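Local coordinates for histidine-containing Phosphotransfer Protein type 1, MtHPt1 (Medicago truncatula, PDB 3US6), which probably relays phosphoryl groups from cytokinin sensor histidine kinases to response regulators through a histidine of its helical HPt domain, at residues Gly21-Gln26 and Asn128-Leu133; Ala76-Phe81 and Ala99-Cys104; Gln91-Ser96 and Leu124-Lys129. All coordinates share one frame; numbering follows the deposited sequence. Where two conformers were deposited one is given.

Interaction 1: Gly21-Gln26 and Asn128-Leu133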
# COMPACT_ATOMS: atom_id res chain seq x y z
N GLY A 21 3.88 3.98 10.22
CA GLY A 21 2.57 4.16 9.65
C GLY A 21 2.38 3.58 8.28
O GLY A 21 1.30 3.79 7.74
N PHE A 22 3.36 2.87 7.73
CA PHE A 22 3.21 2.30 6.43
C PHE A 22 2.19 1.16 6.39
O PHE A 22 1.51 0.98 5.38
CB PHE A 22 4.51 1.83 5.87
CG PHE A 22 5.44 2.98 5.56
CD1 PHE A 22 5.22 3.77 4.44
CD2 PHE A 22 6.47 3.31 6.41
CE1 PHE A 22 6.04 4.91 4.20
CE2 PHE A 22 7.32 4.39 6.15
CZ PHE A 22 7.05 5.22 5.05
N LEU A 23 2.10 0.39 7.50
CA LEU A 23 1.14 -0.70 7.66
C LEU A 23 0.38 -0.49 8.96
O LEU A 23 0.92 0.06 9.93
CB LEU A 23 1.82 -2.04 7.68
CG LEU A 23 2.58 -2.43 6.46
CD1 LEU A 23 3.32 -3.73 6.76
CD2 LEU A 23 1.71 -2.56 5.26
N ASP A 24 -0.87 -0.93 8.96
CA ASP A 24 -1.72 -0.93 10.13
C ASP A 24 -2.31 -2.30 10.37
O ASP A 24 -1.92 -3.30 9.74
CB ASP A 24 -2.80 0.16 10.07
CG ASP A 24 -3.89 -0.12 9.07
OD1 ASP A 24 -4.01 -1.27 8.59
OD2 ASP A 24 -4.69 0.79 8.78
N GLY A 25 -3.23 -2.38 11.32
CA GLY A 25 -3.76 -3.65 11.75
C GLY A 25 -4.47 -4.41 10.66
O GLY A 25 -4.69 -5.64 10.81
N GLN A 26 -4.84 -3.77 9.56
CA GLN A 26 -5.50 -4.53 8.53
C GLN A 26 -4.47 -5.44 7.84
O GLN A 26 -4.85 -6.53 7.30
CB GLN A 26 -6.22 -3.65 7.56
CG GLN A 26 -6.69 -4.37 6.39
CD GLN A 26 -7.66 -5.48 6.74
OE1 GLN A 26 -7.79 -6.51 6.01
NE2 GLN A 26 -8.36 -5.30 7.90
N ASN A 128 7.65 -0.74 -2.43
CA ASN A 128 9.03 -1.13 -2.28
C ASN A 128 9.26 -1.85 -0.95
O ASN A 128 9.93 -2.89 -0.93
CB ASN A 128 9.97 0.01 -2.51
CG ASN A 128 10.13 0.30 -3.98
OD1 ASN A 128 10.92 -0.34 -4.67
ND2 ASN A 128 9.40 1.30 -4.45
N LYS A 129 8.73 -1.33 0.15
CA LYS A 129 8.98 -1.92 1.46
C LYS A 129 8.33 -3.32 1.50
O LYS A 129 8.87 -4.29 2.09
CB LYS A 129 8.43 -1.05 2.58
CG LYS A 129 9.22 0.24 2.75
CD LYS A 129 8.50 1.17 3.70
CE LYS A 129 9.26 2.45 4.06
NZ LYS A 129 10.44 2.17 4.85
N LEU A 130 7.11 -3.46 0.96
CA LEU A 130 6.44 -4.76 0.91
C LEU A 130 7.23 -5.78 0.10
O LEU A 130 7.32 -6.95 0.48
CB LEU A 130 5.02 -4.65 0.39
CG LEU A 130 4.01 -4.09 1.38
CD1 LEU A 130 2.70 -3.81 0.75
CD2 LEU A 130 3.80 -5.07 2.53
N GLU A 131 7.81 -5.34 -1.01
CA GLU A 131 8.63 -6.26 -1.83
C GLU A 131 9.80 -6.77 -0.99
O GLU A 131 10.16 -7.95 -1.06
CB GLU A 131 9.05 -5.62 -3.12
CG GLU A 131 7.87 -5.36 -4.00
CD GLU A 131 8.27 -4.67 -5.30
OE1 GLU A 131 9.28 -3.93 -5.37
OE2 GLU A 131 7.51 -4.74 -6.29
N THR A 132 10.46 -5.88 -0.30
CA THR A 132 11.57 -6.22 0.59
C THR A 132 11.10 -7.22 1.69
O THR A 132 11.75 -8.24 1.97
CB THR A 132 12.24 -5.00 1.18
OG1 THR A 132 12.88 -4.30 0.11
CG2 THR A 132 13.27 -5.34 2.28
N LEU A 133 10.01 -6.91 2.36
CA LEU A 133 9.45 -7.78 3.39
C LEU A 133 9.14 -9.17 2.83
O LEU A 133 9.51 -10.18 3.44
CB LEU A 133 8.20 -7.09 3.95
CG LEU A 133 7.60 -7.84 5.14
CD1 LEU A 133 8.40 -7.63 6.38
CD2 LEU A 133 6.13 -7.40 5.32
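Beside the F22–K129 contact, a short N-capping bond runs from Q26 N to D24 OD1, 2.8 Å long with an angle of 156° at the hydrogen; the donor meets the oxygen from above the carboxylate plane. It caps the N-terminus of helix 25-32, with D24 as N-cap. Just upstream, G21 ends helix 3-19 in a Schellman motif, its positive phi suiting a residue without CB. In the short link between these helix ends, F22 and L23 point toward helix 109-142, a long member of the HPt helical bundle. K129 lays its chain across the F22 ring at about a right angle. Its CE sits over one face, 3.6 Å from the ring centroid and 18° off the normal, which defines a CH-pi contact; the closest ring atom is F22 CE2, 3.4 Å from K129 CE. The bend at chi4 (-68°) turns the ammonium off the line of the methylenes, and K129 NZ stays 4.0 Å from F22 CE2. Y13 and M17 of helix 3-19 also touch the K129 side chain. Deeper in, L23 CD2 meets L130 CD2 at 4.3 Å, methyl to methyl, and V46 and F50 of helix 41-64 also pack on L130.

Interaction 2: Ala76-Phe81 and Ala99-Cys104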
# COMPACT_ATOMS: atom_id res chain seq x y z
N ALA A 76 -13.97 9.73 -7.61
CA ALA A 76 -14.40 8.34 -7.58
C ALA A 76 -13.19 7.39 -7.68
O ALA A 76 -13.15 6.37 -7.01
CB ALA A 76 -15.38 8.09 -8.74
N HIS A 77 -12.20 7.73 -8.49
CA HIS A 77 -11.02 6.87 -8.62
C HIS A 77 -10.19 6.90 -7.32
O HIS A 77 -9.73 5.85 -6.88
CB HIS A 77 -10.17 7.26 -9.80
CG HIS A 77 -10.84 7.01 -11.11
ND1 HIS A 77 -10.32 7.45 -12.31
CD2 HIS A 77 -12.02 6.42 -11.41
CE1 HIS A 77 -11.13 7.11 -13.30
NE2 HIS A 77 -12.17 6.49 -12.78
N VAL A 78 -10.06 8.06 -6.69
CA VAL A 78 -9.35 8.15 -5.42
C VAL A 78 -10.05 7.36 -4.35
O VAL A 78 -9.42 6.69 -3.48
CB VAL A 78 -9.17 9.61 -5.00
CG1 VAL A 78 -8.55 9.71 -3.58
CG2 VAL A 78 -8.35 10.29 -6.00
N HIS A 79 -11.36 7.45 -4.36
CA HIS A 79 -12.16 6.73 -3.37
C HIS A 79 -11.94 5.21 -3.50
O HIS A 79 -11.77 4.48 -2.53
CB HIS A 79 -13.63 7.07 -3.52
CG HIS A 79 -14.49 6.44 -2.47
ND1 HIS A 79 -15.50 5.55 -2.77
CD2 HIS A 79 -14.48 6.56 -1.12
CE1 HIS A 79 -16.08 5.16 -1.65
NE2 HIS A 79 -15.49 5.77 -0.64
N GLN A 80 -11.89 4.73 -4.74
CA GLN A 80 -11.62 3.33 -4.99
C GLN A 80 -10.26 2.93 -4.43
O GLN A 80 -10.14 1.93 -3.77
CB GLN A 80 -11.72 3.01 -6.48
CG GLN A 80 -11.34 1.58 -6.78
CD GLN A 80 -11.44 1.27 -8.25
OE1 GLN A 80 -12.42 1.63 -8.90
NE2 GLN A 80 -10.42 0.61 -8.80
N PHE A 81 -9.25 3.77 -4.67
CA PHE A 81 -7.88 3.51 -4.15
C PHE A 81 -7.80 3.62 -2.65
O PHE A 81 -7.03 2.87 -2.04
CB PHE A 81 -6.98 4.59 -4.78
CG PHE A 81 -5.47 4.34 -4.68
CD1 PHE A 81 -4.95 3.09 -4.52
CD2 PHE A 81 -4.62 5.35 -4.85
CE1 PHE A 81 -3.56 2.92 -4.46
CE2 PHE A 81 -3.24 5.14 -4.82
CZ PHE A 81 -2.75 3.93 -4.62
N ALA A 99 -6.93 12.87 2.27
CA ALA A 99 -6.55 14.23 2.06
C ALA A 99 -6.93 14.69 0.63
O ALA A 99 -7.46 15.76 0.40
CB ALA A 99 -5.06 14.40 2.36
N PHE A 100 -6.58 13.79 -0.29
CA PHE A 100 -6.90 13.97 -1.70
C PHE A 100 -8.37 14.34 -1.88
O PHE A 100 -8.69 15.40 -2.41
CB PHE A 100 -6.58 12.70 -2.48
CG PHE A 100 -6.29 12.94 -3.94
CD1 PHE A 100 -6.84 14.03 -4.60
CD2 PHE A 100 -5.47 12.08 -4.65
CE1 PHE A 100 -6.58 14.25 -5.94
CE2 PHE A 100 -5.20 12.30 -5.98
CZ PHE A 100 -5.75 13.38 -6.63
N ARG A 101 -9.25 13.50 -1.35
CA ARG A 101 -10.68 13.70 -1.48
C ARG A 101 -11.14 15.02 -0.88
O ARG A 101 -12.03 15.67 -1.44
CB ARG A 101 -11.48 12.59 -0.80
CG ARG A 101 -11.24 11.25 -1.43
CD ARG A 101 -12.32 10.27 -0.97
NE ARG A 101 -13.60 10.51 -1.65
CZ ARG A 101 -14.78 10.07 -1.20
NH1 ARG A 101 -14.85 9.44 -0.05
NH2 ARG A 101 -15.86 10.29 -1.91
N ASN A 102 -10.51 15.48 0.19
CA ASN A 102 -10.90 16.82 0.69
C ASN A 102 -10.59 17.91 -0.35
O ASN A 102 -11.38 18.82 -0.54
CB ASN A 102 -10.23 17.09 2.03
CG ASN A 102 -10.77 16.17 3.14
OD1 ASN A 102 -11.95 15.78 3.11
ND2 ASN A 102 -9.92 15.80 4.09
N PHE A 103 -9.44 17.84 -1.02
CA PHE A 103 -9.09 18.84 -1.99
C PHE A 103 -9.89 18.73 -3.25
O PHE A 103 -10.17 19.73 -3.91
CB PHE A 103 -7.59 18.84 -2.24
CG PHE A 103 -6.80 19.22 -1.05
CD1 PHE A 103 -6.95 20.45 -0.48
CD2 PHE A 103 -5.89 18.35 -0.54
CE1 PHE A 103 -6.22 20.80 0.61
CE2 PHE A 103 -5.15 18.69 0.53
CZ PHE A 103 -5.31 19.91 1.11
N CYS A 104 -10.34 17.53 -3.56
CA CYS A 104 -11.26 17.35 -4.65
C CYS A 104 -12.60 18.00 -4.35
O CYS A 104 -13.20 18.59 -5.24
CB CYS A 104 -11.39 15.85 -4.88
SG CYS A 104 -11.78 15.47 -6.50
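R101, on segment 99-104, touches both V78 and H79 of segment 76-81 along its length. From CB the chain leaves with CG anti to the carbonyl carbon (chi1 -63°), which sets R101 CG 3.8 Å from V78 CG1 as the two side chains slide past each other in opposite directions. Beyond CD a bend at chi3 (76°) carries the polar end to H79: R101 NE lies 3.9 Å from H79 CB, and R101 CZ 3.5 Å from H79 CD2. At the tip, R101 NH1 comes to 3.1 Å from the same carbon, H79 CD2, which stands over one face of the guanidinium group, toward its rim; the imidazole and guanidinium planes are 44° apart. The polar partner that holds R101 is D75, one turn before H79, whose OD1 forms a salt bridge with R101 NE. A leucine in place of R101 has no guanidinium, and D75 would probably be left without its charged mate and H79 without the flat group beside CD2. On the inner side, V78 CG2 lies over a face of the F100 ring, 3.8 Å from its centroid, a CH-pi contact. The helices run antiparallel, their axes 9.7 Å apart, as in the helical bundle of HPt domains. H79 is the predicted phosphorylation site and is unmodified here. The chemistry is therefore split: apolar contact inside, and outside an arginine held by a carboxylate, its cationic end placed where it could favour an anionic phosphoryl group nearby.

Interaction 3: Gln91-Ser96 and Leu124-Lys129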
# COMPACT_ATOMS: atom_id res chain seq x y z
N GLN A 91 -1.83 2.21 5.39
CA GLN A 91 -2.52 3.35 6.02
C GLN A 91 -2.07 4.69 5.57
O GLN A 91 -2.88 5.62 5.48
CB GLN A 91 -2.39 3.24 7.47
CG GLN A 91 -3.47 4.17 8.13
CD GLN A 91 -3.51 3.98 9.63
OE1 GLN A 91 -2.48 4.15 10.30
NE2 GLN A 91 -4.67 3.52 10.15
N ARG A 92 -0.79 4.83 5.30
CA ARG A 92 -0.33 6.15 4.78
C ARG A 92 -0.89 6.43 3.36
O ARG A 92 -1.16 7.57 3.00
CB ARG A 92 1.19 6.32 4.80
CG ARG A 92 1.66 6.62 6.16
CD ARG A 92 3.15 6.45 6.44
NE ARG A 92 3.94 7.28 5.60
CZ ARG A 92 5.12 7.80 5.93
NH1 ARG A 92 5.67 7.53 7.10
NH2 ARG A 92 5.75 8.51 5.03
N VAL A 93 -1.01 5.40 2.53
CA VAL A 93 -1.65 5.59 1.24
C VAL A 93 -3.13 5.96 1.46
O VAL A 93 -3.62 6.93 0.87
CB VAL A 93 -1.58 4.30 0.36
CG1 VAL A 93 -2.38 4.49 -0.93
CG2 VAL A 93 -0.09 3.98 0.09
N LYS A 94 -3.81 5.22 2.32
CA LYS A 94 -5.23 5.54 2.64
C LYS A 94 -5.38 6.98 3.10
O LYS A 94 -6.26 7.71 2.64
CB LYS A 94 -5.73 4.58 3.70
CG LYS A 94 -7.16 4.74 4.11
CD LYS A 94 -7.43 4.14 5.43
CE LYS A 94 -8.90 4.31 5.78
NZ LYS A 94 -9.21 3.89 7.20
N ASN A 95 -4.52 7.40 4.02
CA ASN A 95 -4.66 8.76 4.60
C ASN A 95 -4.40 9.78 3.53
O ASN A 95 -5.00 10.88 3.54
CB ASN A 95 -3.69 8.90 5.74
CG ASN A 95 -4.09 8.16 6.93
OD1 ASN A 95 -5.22 7.67 7.03
ND2 ASN A 95 -3.17 8.01 7.88
N SER A 96 -3.44 9.53 2.64
CA SER A 96 -3.19 10.46 1.50
C SER A 96 -4.40 10.56 0.59
O SER A 96 -4.70 11.60 0.11
CB SER A 96 -1.97 10.13 0.64
OG SER A 96 -0.79 10.28 1.34
N LEU A 124 4.48 4.17 -3.79
CA LEU A 124 5.75 3.58 -4.17
C LEU A 124 6.54 3.20 -2.92
O LEU A 124 7.24 2.19 -2.91
CB LEU A 124 6.54 4.52 -5.05
CG LEU A 124 5.84 4.64 -6.41
CD1 LEU A 124 6.58 5.64 -7.30
CD2 LEU A 124 5.73 3.35 -7.16
N LEU A 125 6.49 3.99 -1.86
CA LEU A 125 7.20 3.66 -0.63
C LEU A 125 6.73 2.33 -0.10
O LEU A 125 7.54 1.45 0.25
CB LEU A 125 7.03 4.74 0.46
CG LEU A 125 7.81 6.04 0.23
CD1 LEU A 125 7.46 7.03 1.33
CD2 LEU A 125 9.32 5.82 0.10
N VAL A 126 5.44 2.14 0.09
CA VAL A 126 4.96 0.92 0.67
C VAL A 126 5.13 -0.25 -0.30
O VAL A 126 5.36 -1.37 0.18
CB VAL A 126 3.52 1.05 1.23
CG1 VAL A 126 2.47 1.07 0.16
CG2 VAL A 126 3.24 -0.03 2.26
N LYS A 127 5.02 -0.03 -1.62
CA LYS A 127 5.27 -1.11 -2.56
C LYS A 127 6.68 -1.62 -2.37
O LYS A 127 6.87 -2.84 -2.27
CB LYS A 127 5.05 -0.65 -3.98
CG LYS A 127 5.46 -1.65 -5.04
CD LYS A 127 5.24 -1.13 -6.44
CE LYS A 127 5.44 -2.28 -7.45
NZ LYS A 127 5.84 -1.73 -8.77
N ASN A 128 7.65 -0.74 -2.43
CA ASN A 128 9.03 -1.13 -2.28
C ASN A 128 9.26 -1.85 -0.95
O ASN A 128 9.93 -2.89 -0.93
CB ASN A 128 9.97 0.01 -2.51
CG ASN A 128 10.13 0.30 -3.98
OD1 ASN A 128 10.92 -0.34 -4.67
ND2 ASN A 128 9.40 1.30 -4.45
N LYS A 129 8.73 -1.33 0.15
CA LYS A 129 8.98 -1.92 1.46
C LYS A 129 8.33 -3.32 1.50
O LYS A 129 8.87 -4.29 2.09
CB LYS A 129 8.43 -1.05 2.58
CG LYS A 129 9.22 0.24 2.75
CD LYS A 129 8.50 1.17 3.70
CE LYS A 129 9.26 2.45 4.06
NZ LYS A 129 10.44 2.17 4.85
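Segments 91-96 and 124-129 are both helical, and their closest backbone pair, V93 and V126, keeps its CA atoms 8.1 Å apart, so that side chains alone bridge the gap. The closest contact is a methyl pair: V93 CG2 meets V126 CG1 at 3.9 Å, with the two side chains crossing at about a right angle. V126 holds CG1 between its backbone N and carbonyl carbon (chi1 75°), the crowded position, and this is the branch that reaches V93. Outward from the pair, R92 NH2 passes L125 CD1 at 4.3 Å, a loose van der Waals contact between a methyl and the charged group, oblique to the guanidinium plane. The polar end of R92 is held elsewhere: its NE forms a salt bridge to E122, on the same helix as L125 and less than one turn before it, and its NH1 donates to E20 O. Within helix 109-142, L124 O is gripped twice by N128, through backbone N at 3.0 Å and through ND2 at 2.8 Å, the two donors arriving from opposite faces of the carbonyl plane; the ND2 bond is fairly straight, at 159°. In this bundle of helices, without strands, V93 also rests on F81 and S85 of helix 71-88, while F22 of the link after helix 3-19 covers both R92 and L125.

How the interactions relate
Interactions 1 and 3 are direct neighbours, with centres 8 Å apart; they share N128 and K129 on helix 109-142. They touch at several points, among them F22 CZ against R92 CZ at 3.3 Å, which ties the link before helix 25-32 to the start of helix 91-106. Interaction 2 lies further along that same helix, its centre 15 Å from that of interaction 3, and the two still touch through F81 CZ and V93 CG1 at 3.8 Å. Interactions 1 and 2 do not meet: their centres are 21 Å apart and nearest atoms about 11 Å. Interaction 2 alone contains H79, the predicted phosphorelay histidine; interactions 1 and 3 join other parts of the bundle.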